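Local coordinates for protein 4-amino-4-deoxy-L-arabinose transferase or related glycosyltransferases of PMT family (Cupriavidus metallidurans, PDB 5EZM) that probably transfers 4-amino-4-deoxy-L-arabinose from a polyprenyl-phosphate carrier to lipid A as an integral membrane glycosyltransferase of the GT-C fold, at residues I424-A427 with R428-R432; V559-W563 with R564-V568. One frame throughout, in Å; residues are numbered along the deposited sequence.

Contact 1 of 2, residues I424-A427 with R428-R432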
loop_
_atom_site.group_PDB
_atom_site.type_symbol
_atom_site.label_atom_id
_atom_site.label_comp_id
_atom_site.label_asym_id
_atom_site.label_seq_id
_atom_site.Cartn_x
_atom_site.Cartn_y
_atom_site.Cartn_z
ATOM N N ILE A 424 -11.468 -22.693 -8.623
ATOM C CA ILE A 424 -12.686 -23.147 -7.955
ATOM C C ILE A 424 -13.035 -24.564 -8.391
ATOM O O ILE A 424 -13.404 -25.414 -7.567
ATOM C CB ILE A 424 -13.841 -22.166 -8.235
ATOM C CG1 ILE A 424 -13.579 -20.825 -7.551
ATOM C CG2 ILE A 424 -15.182 -22.754 -7.793
ATOM C CD1 ILE A 424 -14.635 -19.793 -7.843
ATOM N N ALA A 425 -12.909 -24.845 -9.690
ATOM C CA ALA A 425 -13.258 -26.163 -10.213
ATOM C C ALA A 425 -12.344 -27.243 -9.646
ATOM O O ALA A 425 -12.815 -28.276 -9.152
ATOM C CB ALA A 425 -13.199 -26.149 -11.740
ATOM N N VAL A 426 -11.029 -27.022 -9.706
ATOM C CA VAL A 426 -10.115 -28.033 -9.183
ATOM C C VAL A 426 -10.251 -28.150 -7.666
ATOM O O VAL A 426 -10.067 -29.238 -7.104
ATOM C CB VAL A 426 -8.666 -27.735 -9.621
ATOM C CG1 VAL A 426 -8.304 -26.302 -9.343
ATOM C CG2 VAL A 426 -7.689 -28.671 -8.931
ATOM N N ALA A 427 -10.605 -27.059 -6.981
ATOM C CA ALA A 427 -10.885 -27.155 -5.551
ATOM C C ALA A 427 -12.087 -28.056 -5.290
ATOM O O ALA A 427 -12.073 -28.873 -4.359
ATOM C CB ALA A 427 -11.119 -25.766 -4.960
ATOM N N ARG A 428 -13.134 -27.925 -6.108
ATOM C CA ARG A 428 -14.276 -28.826 -5.990
ATOM C C ARG A 428 -13.870 -30.268 -6.268
ATOM O O ARG A 428 -14.395 -31.198 -5.646
ATOM C CB ARG A 428 -15.396 -28.389 -6.937
ATOM C CG ARG A 428 -16.631 -29.279 -6.886
ATOM C CD ARG A 428 -17.163 -29.397 -5.467
ATOM N NE ARG A 428 -18.343 -30.253 -5.393
ATOM C CZ ARG A 428 -18.306 -31.563 -5.172
ATOM N NH1 ARG A 428 -17.142 -32.178 -5.002
ATOM N NH2 ARG A 428 -19.434 -32.260 -5.121
ATOM N N LEU A 429 -12.934 -30.476 -7.198
ATOM C CA LEU A 429 -12.444 -31.830 -7.440
ATOM C C LEU A 429 -11.646 -32.362 -6.255
ATOM O O LEU A 429 -11.661 -33.569 -5.991
ATOM C CB LEU A 429 -11.595 -31.873 -8.710
ATOM C CG LEU A 429 -12.365 -31.930 -10.032
ATOM C CD1 LEU A 429 -11.401 -31.997 -11.211
ATOM C CD2 LEU A 429 -13.326 -33.112 -10.046
ATOM N N LEU A 430 -10.954 -31.487 -5.530
ATOM C CA LEU A 430 -10.157 -31.891 -4.380
ATOM C C LEU A 430 -10.952 -31.910 -3.080
ATOM O O LEU A 430 -10.393 -32.269 -2.039
ATOM C CB LEU A 430 -8.942 -30.967 -4.226
ATOM C CG LEU A 430 -7.644 -31.376 -4.932
ATOM C CD1 LEU A 430 -7.137 -32.702 -4.390
ATOM C CD2 LEU A 430 -7.824 -31.453 -6.439
ATOM N N LEU A 431 -12.234 -31.536 -3.110
ATOM C CA LEU A 431 -13.026 -31.537 -1.883
ATOM C C LEU A 431 -13.154 -32.935 -1.290
ATOM O O LEU A 431 -13.274 -33.081 -0.069
ATOM C CB LEU A 431 -14.409 -30.939 -2.147
ATOM C CG LEU A 431 -15.336 -30.774 -0.938
ATOM C CD1 LEU A 431 -14.607 -30.107 0.220
ATOM C CD2 LEU A 431 -16.574 -29.978 -1.317
ATOM N N ARG A 432 -13.121 -33.973 -2.129
ATOM C CA ARG A 432 -13.213 -35.340 -1.624
ATOM C C ARG A 432 -12.061 -35.695 -0.694
ATOM O O ARG A 432 -12.202 -36.606 0.128
ATOM C CB ARG A 432 -13.256 -36.331 -2.789
#
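Val426 and Leu430, one helical turn apart, run alongside each other, with Val426 CG2 resting on Leu430 CD2 at 3.7 Å. The valine reaches along the helix because that methyl stands anti to its own backbone N, while CG1 (chi1 49°) takes the place between N and the carbonyl carbon. Beneath this apolar pair runs the hydrogen-bond ladder of an alpha helix: Arg428 N gives to Ile424 O, Leu429 N to Ala425 O and Leu430 N to Val426 O, each at 2.9 Å. The first rung is fairly straight (157° at the hydrogen) and the last more bent (139°); Leu430 N also makes a weak bond to Ala427 O at 3.1 Å. Ala427 O accepts a hydrogen bond from Ser438 OG as well. Two helices pack against this turn: Ile424 meets Tyr442 and Met446 of helix 435-456 and Leu376, Met379 and Ala380 of helix 369-389, while Val426 meets Val441. The Arg428 chain, CG anti to N and bent at chi2, leads away from residues 424-427; a bound MPG lipid touches this residue, and another touches Leu430. The chemistry thus changes along this final part of helix 403-430: hydrocarbon meets hydrocarbon where helices pack, several backbone carbonyls are engaged in the ladder, Ala427 O also by Ser438, and a basic side chain beside lipid is consistent with the predicted end of the membrane span.

Contact 2 of 2, residues V559-W563 with R564-V568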
loop_
_atom_site.group_PDB
_atom_site.type_symbol
_atom_site.label_atom_id
_atom_site.label_comp_id
_atom_site.label_asym_id
_atom_site.label_seq_id
_atom_site.Cartn_x
_atom_site.Cartn_y
_atom_site.Cartn_z
ATOM N N VAL A 559 10.024 18.300 -26.701
ATOM C CA VAL A 559 10.969 17.192 -26.599
ATOM C C VAL A 559 10.254 15.853 -26.671
ATOM O O VAL A 559 10.654 14.963 -27.425
ATOM C CB VAL A 559 11.802 17.309 -25.305
ATOM C CG1 VAL A 559 12.869 16.223 -25.268
ATOM C CG2 VAL A 559 12.432 18.686 -25.197
ATOM N N ALA A 560 9.186 15.678 -25.895
ATOM C CA ALA A 560 8.457 14.416 -25.928
ATOM C C ALA A 560 7.020 14.650 -25.490
ATOM O O ALA A 560 6.712 15.628 -24.807
ATOM C CB ALA A 560 9.126 13.356 -25.045
ATOM N N ARG A 561 6.140 13.738 -25.900
ATOM C CA ARG A 561 4.736 13.789 -25.520
ATOM C C ARG A 561 4.236 12.386 -25.222
ATOM O O ARG A 561 4.719 11.402 -25.788
ATOM C CB ARG A 561 3.846 14.391 -26.617
ATOM C CG ARG A 561 4.350 15.679 -27.224
ATOM C CD ARG A 561 3.409 16.189 -28.310
ATOM N NE ARG A 561 3.059 15.166 -29.296
ATOM C CZ ARG A 561 3.800 14.860 -30.357
ATOM N NH1 ARG A 561 4.946 15.488 -30.574
ATOM N NH2 ARG A 561 3.398 13.919 -31.200
ATOM N N ASP A 562 3.266 12.307 -24.320
ATOM C CA ASP A 562 2.394 11.143 -24.210
ATOM C C ASP A 562 0.989 11.675 -23.945
ATOM O O ASP A 562 0.678 12.838 -24.229
ATOM C CB ASP A 562 2.909 10.151 -23.154
ATOM C CG ASP A 562 3.083 10.781 -21.790
ATOM O OD1 ASP A 562 2.183 11.530 -21.358
ATOM O OD2 ASP A 562 4.121 10.519 -21.145
ATOM N N TRP A 563 0.119 10.836 -23.387
ATOM C CA TRP A 563 -1.271 11.237 -23.219
ATOM C C TRP A 563 -1.489 12.183 -22.044
ATOM O O TRP A 563 -2.523 12.859 -21.994
ATOM C CB TRP A 563 -2.154 10.004 -23.054
ATOM C CG TRP A 563 -2.256 9.180 -24.286
ATOM C CD1 TRP A 563 -1.776 7.915 -24.470
ATOM C CD2 TRP A 563 -2.877 9.557 -25.519
ATOM N NE1 TRP A 563 -2.068 7.478 -25.741
ATOM C CE2 TRP A 563 -2.741 8.468 -26.406
ATOM C CE3 TRP A 563 -3.541 10.707 -25.957
ATOM C CZ2 TRP A 563 -3.247 8.496 -27.700
ATOM C CZ3 TRP A 563 -4.035 10.734 -27.244
ATOM C CH2 TRP A 563 -3.884 9.638 -28.103
ATOM N N ARG A 564 -0.548 12.254 -21.104
ATOM C CA ARG A 564 -0.744 13.025 -19.888
ATOM C C ARG A 564 0.232 14.180 -19.716
ATOM O O ARG A 564 0.040 14.992 -18.803
ATOM C CB ARG A 564 -0.649 12.110 -18.655
ATOM C CG ARG A 564 -1.721 11.029 -18.599
ATOM C CD ARG A 564 -1.653 10.222 -17.305
ATOM N NE ARG A 564 -1.837 11.059 -16.121
ATOM C CZ ARG A 564 -0.847 11.475 -15.335
ATOM N NH1 ARG A 564 0.404 11.127 -15.600
ATOM N NH2 ARG A 564 -1.108 12.239 -14.282
ATOM N N ARG A 565 1.260 14.289 -20.555
ATOM C CA ARG A 565 2.287 15.292 -20.327
ATOM C C ARG A 565 2.921 15.706 -21.647
ATOM O O ARG A 565 3.022 14.913 -22.590
ATOM C CB ARG A 565 3.362 14.776 -19.352
ATOM C CG ARG A 565 3.872 13.384 -19.685
ATOM C CD ARG A 565 4.969 12.887 -18.748
ATOM N NE ARG A 565 4.489 12.511 -17.422
ATOM C CZ ARG A 565 3.830 11.388 -17.138
ATOM N NH1 ARG A 565 3.532 10.514 -18.094
ATOM N NH2 ARG A 565 3.452 11.142 -15.890
ATOM N N VAL A 566 3.321 16.973 -21.699
ATOM C CA VAL A 566 4.141 17.538 -22.762
ATOM C C VAL A 566 5.451 17.981 -22.127
ATOM O O VAL A 566 5.445 18.644 -21.079
ATOM C CB VAL A 566 3.443 18.724 -23.454
ATOM C CG1 VAL A 566 4.275 19.227 -24.627
ATOM C CG2 VAL A 566 2.044 18.340 -23.902
ATOM N N VAL A 567 6.566 17.604 -22.748
ATOM C CA VAL A 567 7.902 17.902 -22.244
ATOM C C VAL A 567 8.629 18.720 -23.297
ATOM O O VAL A 567 8.847 18.244 -24.423
ATOM C CB VAL A 567 8.687 16.625 -21.905
ATOM C CG1 VAL A 567 10.054 16.986 -21.339
ATOM C CG2 VAL A 567 7.901 15.765 -20.926
ATOM N N VAL A 568 9.022 19.940 -22.925
ATOM C CA VAL A 568 9.545 20.925 -23.860
ATOM C C VAL A 568 10.911 21.411 -23.384
ATOM O O VAL A 568 11.337 21.147 -22.259
ATOM C CB VAL A 568 8.586 22.118 -24.030
ATOM C CG1 VAL A 568 7.219 21.638 -24.494
ATOM C CG2 VAL A 568 8.466 22.880 -22.723
#
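The carboxylate of Asp562 meets the guanidinium of Arg565 at the edge, with the two planes almost perpendicular, 87° apart. OD2 lies in the plane of the guanidinium, 3.1 Å from Arg565 NH1, in a salt bridge whose donor comes from the syn side of the acid but stands 30° out of the carboxylate plane. At the edge of the neighbouring Arg564 guanidinium lies Arg565 NH2; the NH1 atoms of both arginines turn to Ala464 O, the bond from Arg564 being weak. Arg565 NE has a second acid, forming a salt bridge with Asp490.

The other carboxylate oxygen works on the backbone. Asp562 CG sits between its own N and carbonyl carbon (chi1 56°), which brings OD1 back over the turn to accept from Arg564 N at 2.8 Å, an Asx turn. The same oxygen accepts weakly from Arg565 N. One acid therefore grips both the main chain and the side chain beyond the bend, while Asp562 N closes the turn on Arg565 O at 3.1 Å.

Farther from the turn, Ala560 and Val567 form a hydrogen-bonded pair, in which Val567 N gives to Ala560 O at 2.9 Å. In return Ala560 N gives to Val567 O at 3.0 Å. Val567 O takes a second N-H from Val559, so two residues of one strand face a single residue of the other. Arg561 and Val566 make the adjoining non-hydrogen-bonded pair. This is a tight antiparallel beta hairpin with a classic bulge, in which strand 566-569 joins the mixed sheet through strand 539-542 and strand 557-561 forms an outer strand.

In the fold
The two contacts are both local, and illustrate how near neighbours in sequence pair in different secondary structures of one chain. Contact 1 runs along the last turns of helix 403-430 in the membrane part; contact 2, much later in sequence, lies across a hairpin in the range of the aminoarabinose transferase C-terminal domain. They do not touch: their centres are 51 Å apart and their nearest atoms about 34 Å. Both lie away from the zinc site of Glu87, His268 and His270. The Arg428 side chain of contact 1 is about 4 Å from a bound MPG lipid, and that of Arg564 in contact 2 about 12 Å from one.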